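Local coordinates for protein putative exonuclease (PDB 3L0A) that binds a zinc ion and is probably a hydrolase, perhaps an exonuclease, of the PDDEXK nuclease-like clan, its substrate not established, at residues 148-153 / 201-206. Residues are numbered along the deposited sequence; the frame is centred on the assembly and turned at random.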
ATOM      1  N   ALA A 148       7.415  12.453   4.008  1.00 21.30           N
ATOM      2  CA  ALA A 148       6.009  12.045   3.907  1.00 20.84           C
ATOM      3  C   ALA A 148       5.223  12.428   5.149  1.00 20.72           C
ATOM      4  O   ALA A 148       4.065  12.926   5.071  1.00 21.35           O
ATOM      5  CB  ALA A 148       5.894  10.474   3.632  1.00 21.35           C
ATOM      6  N   SER A 149       5.845  12.212   6.299  1.00 20.96           N
ATOM      7  CA  SER A 149       5.228  12.458   7.608  1.00 21.58           C
ATOM      8  C   SER A 149       6.223  12.799   8.696  1.00 20.86           C
ATOM      9  O   SER A 149       7.280  12.175   8.807  1.00 20.65           O
ATOM     10  CB  SER A 149       4.445  11.211   8.084  1.00 22.32           C
ATOM     11  OG  SER A 149       3.485  11.567   9.089  1.00 23.32           O
ATOM     12  N   ILE A 150       5.846  13.790   9.516  1.00 20.36           N
ATOM     13  CA  ILE A 150       6.508  14.120  10.768  1.00 20.20           C
ATOM     14  C   ILE A 150       5.992  13.283  11.948  1.00 21.05           C
ATOM     15  O   ILE A 150       6.765  12.843  12.784  1.00 20.86           O
ATOM     16  CB  ILE A 150       6.262  15.619  11.111  1.00 19.89           C
ATOM     17  CG1 ILE A 150       7.039  16.533  10.138  1.00 18.09           C
ATOM     18  CG2 ILE A 150       6.602  15.892  12.535  1.00 19.07           C
ATOM     19  CD1 ILE A 150       6.633  18.015  10.201  1.00 17.41           C
ATOM     20  N   THR A 151       4.676  13.078  12.023  1.00 22.86           N
ATOM     21  CA  THR A 151       4.039  12.427  13.192  1.00 23.31           C
ATOM     22  C   THR A 151       3.981  10.896  13.169  1.00 24.33           C
ATOM     23  O   THR A 151       3.776  10.279  14.216  1.00 24.51           O
ATOM     24  CB  THR A 151       2.607  12.907  13.344  1.00 23.00           C
ATOM     25  OG1 THR A 151       1.970  12.753  12.083  1.00 21.26           O
ATOM     26  CG2 THR A 151       2.581  14.374  13.737  1.00 23.60           C
ATOM     27  N   ASP A 152       4.135  10.282  11.991  1.00 25.57           N
ATOM     28  CA  ASP A 152       4.098   8.831  11.892  1.00 25.56           C
ATOM     29  C   ASP A 152       5.246   8.203  12.648  1.00 25.66           C
ATOM     30  O   ASP A 152       6.409   8.583  12.465  1.00 24.20           O
ATOM     31  CB  ASP A 152       4.117   8.348  10.450  1.00 26.64           C
ATOM     32  CG  ASP A 152       2.719   8.399   9.769  1.00 28.95           C
ATOM     33  OD1 ASP A 152       1.674   8.733  10.374  1.00 34.09           O
ATOM     34  OD2 ASP A 152       2.678   8.100   8.577  1.00 34.87           O
ATOM     35  N   LEU A 153       4.866   7.223  13.492  1.00 26.14           N
ATOM     36  CA  LEU A 153       5.775   6.345  14.229  1.00 26.15           C
ATOM     37  C   LEU A 153       5.933   5.037  13.460  1.00 27.79           C
ATOM     38  O   LEU A 153       4.972   4.589  12.783  1.00 28.35           O
ATOM     39  CB  LEU A 153       5.240   6.087  15.641  1.00 25.34           C
ATOM     40  CG  LEU A 153       4.992   7.316  16.549  1.00 24.70           C
ATOM     41  CD1 LEU A 153       4.705   6.929  18.024  1.00 23.34           C
ATOM     42  CD2 LEU A 153       6.146   8.280  16.489  1.00 15.32           C
ATOM     43  N   GLU A 201      -2.248  19.327   2.649  1.00 27.07           N
ATOM     44  CA  GLU A 201      -1.830  20.559   3.330  1.00 24.41           C
ATOM     45  C   GLU A 201      -0.583  20.151   4.092  1.00 23.24           C
ATOM     46  O   GLU A 201      -0.652  19.315   4.965  1.00 22.70           O
ATOM     47  CB  GLU A 201      -2.873  21.051   4.303  1.00 24.84           C
ATOM     48  CG  GLU A 201      -4.035  21.786   3.651  1.00 24.87           C
ATOM     49  CD  GLU A 201      -3.642  23.126   3.105  1.00 27.35           C
ATOM     50  OE1 GLU A 201      -2.647  23.723   3.586  1.00 25.92           O
ATOM     51  OE2 GLU A 201      -4.352  23.601   2.199  1.00 32.91           O
ATOM     52  N   PRO A 202       0.578  20.685   3.717  1.00 22.31           N
ATOM     53  CA  PRO A 202       1.796  20.300   4.386  1.00 22.87           C
ATOM     54  C   PRO A 202       1.776  20.569   5.895  1.00 22.71           C
ATOM     55  O   PRO A 202       1.292  21.594   6.338  1.00 23.45           O
ATOM     56  CB  PRO A 202       2.856  21.171   3.713  1.00 23.19           C
ATOM     57  CG  PRO A 202       2.234  21.631   2.440  1.00 22.85           C
ATOM     58  CD  PRO A 202       0.816  21.631   2.613  1.00 21.94           C
ATOM     59  N   ASP A 203       2.290  19.617   6.649  1.00 22.82           N
ATOM     60  CA  ASP A 203       2.562  19.754   8.076  1.00 23.86           C
ATOM     61  C   ASP A 203       3.891  20.457   8.206  1.00 23.09           C
ATOM     62  O   ASP A 203       4.845  20.008   7.611  1.00 24.28           O
ATOM     63  CB  ASP A 203       2.690  18.342   8.667  1.00 24.09           C
ATOM     64  CG  ASP A 203       2.456  18.278  10.163  1.00 24.93           C
ATOM     65  OD1 ASP A 203       1.913  19.213  10.739  1.00 25.24           O
ATOM     66  OD2 ASP A 203       2.807  17.243  10.759  1.00 27.91           O
ATOM     67  N   ILE A 204       3.974  21.535   8.970  1.00 22.44           N
ATOM     68  CA  ILE A 204       5.260  22.175   9.268  1.00 21.62           C
ATOM     69  C   ILE A 204       5.561  22.203  10.776  1.00 21.59           C
ATOM     70  O   ILE A 204       4.652  22.535  11.576  1.00 21.56           O
ATOM     71  CB  ILE A 204       5.366  23.668   8.738  1.00 21.69           C
ATOM     72  CG1 ILE A 204       4.519  24.633   9.591  1.00 20.98           C
ATOM     73  CG2 ILE A 204       5.049  23.752   7.234  1.00 23.10           C
ATOM     74  CD1 ILE A 204       4.324  26.010   9.013  1.00 14.01           C
ATOM     75  N   ARG A 205       6.837  21.918  11.127  1.00 20.84           N
ATOM     76  CA  ARG A 205       7.360  21.917  12.502  1.00 20.50           C
ATOM     77  C   ARG A 205       8.841  22.247  12.521  1.00 20.01           C
ATOM     78  O   ARG A 205       9.584  21.789  11.656  1.00 20.60           O
ATOM     79  CB  ARG A 205       7.268  20.517  13.145  1.00 20.34           C
ATOM     80  CG  ARG A 205       5.905  19.975  13.459  1.00 19.38           C
ATOM     81  CD  ARG A 205       5.148  20.804  14.412  1.00 22.74           C
ATOM     82  NE  ARG A 205       3.834  20.219  14.699  1.00 24.23           N
ATOM     83  CZ  ARG A 205       2.985  20.733  15.597  1.00 25.74           C
ATOM     84  NH1 ARG A 205       3.301  21.829  16.284  1.00 26.50           N
ATOM     85  NH2 ARG A 205       1.815  20.149  15.820  1.00 24.70           N
ATOM     86  N   ILE A 206       9.272  22.969  13.548  1.00 19.57           N
ATOM     87  CA  ILE A 206      10.675  23.028  13.970  1.00 19.13           C
ATOM     88  C   ILE A 206      10.869  22.010  15.093  1.00 19.69           C
ATOM     89  O   ILE A 206      10.185  22.082  16.110  1.00 22.33           O
ATOM     90  CB  ILE A 206      11.040  24.442  14.482  1.00 18.84           C
ATOM     91  CG1 ILE A 206      11.020  25.463  13.338  1.00 17.85           C
ATOM     92  CG2 ILE A 206      12.433  24.459  15.066  1.00 19.13           C
ATOM     93  CD1 ILE A 206      11.903  25.031  12.054  1.00 15.19           C
TER
HETATM   94  O   HOH W   1       3.222  15.096   9.619  1.00 18.37           O
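Ile150 reaches from the loop that follows strand 140-147 to Asp203, just before strand 204-209, and to Arg205 within it, in the mixed sheet of this PDDEXK-like domain. Strand 191-197 pairs with both of those strands, and its Thr197 touches Ile150 and accepts a hydrogen bond from Asp203 N. Along 148-153, Ser149 OG accepts a hydrogen bond from Asp152 N across the turn (3.2 Å, N-H...O 149°), an ST motif. The neighbouring amide, Ile150 N, donates to a water 2.9 Å away, which in turn donates to Asp203 OD2. That one water is the polar link between the segments, while Asp203 OD1 makes a salt bridge with Arg251 of the second subunit, so the carboxylate has partners in two chains. The side chain of Ile150 carries the apolar part. With CG1 anti to its carbonyl carbon (chi1 -70°) and the chain extended beyond, CD1 lies 3.7 Å from Asp203 O and 3.9 Å from Arg205 CG, the Ile150 and Arg205 side chains crossing at about a right angle. Leu262 of the second subunit also packs on Ile150. Thr151 finishes the contact at its margin, where its methyl CG2 sits 4.1 Å from Asp203 OD2.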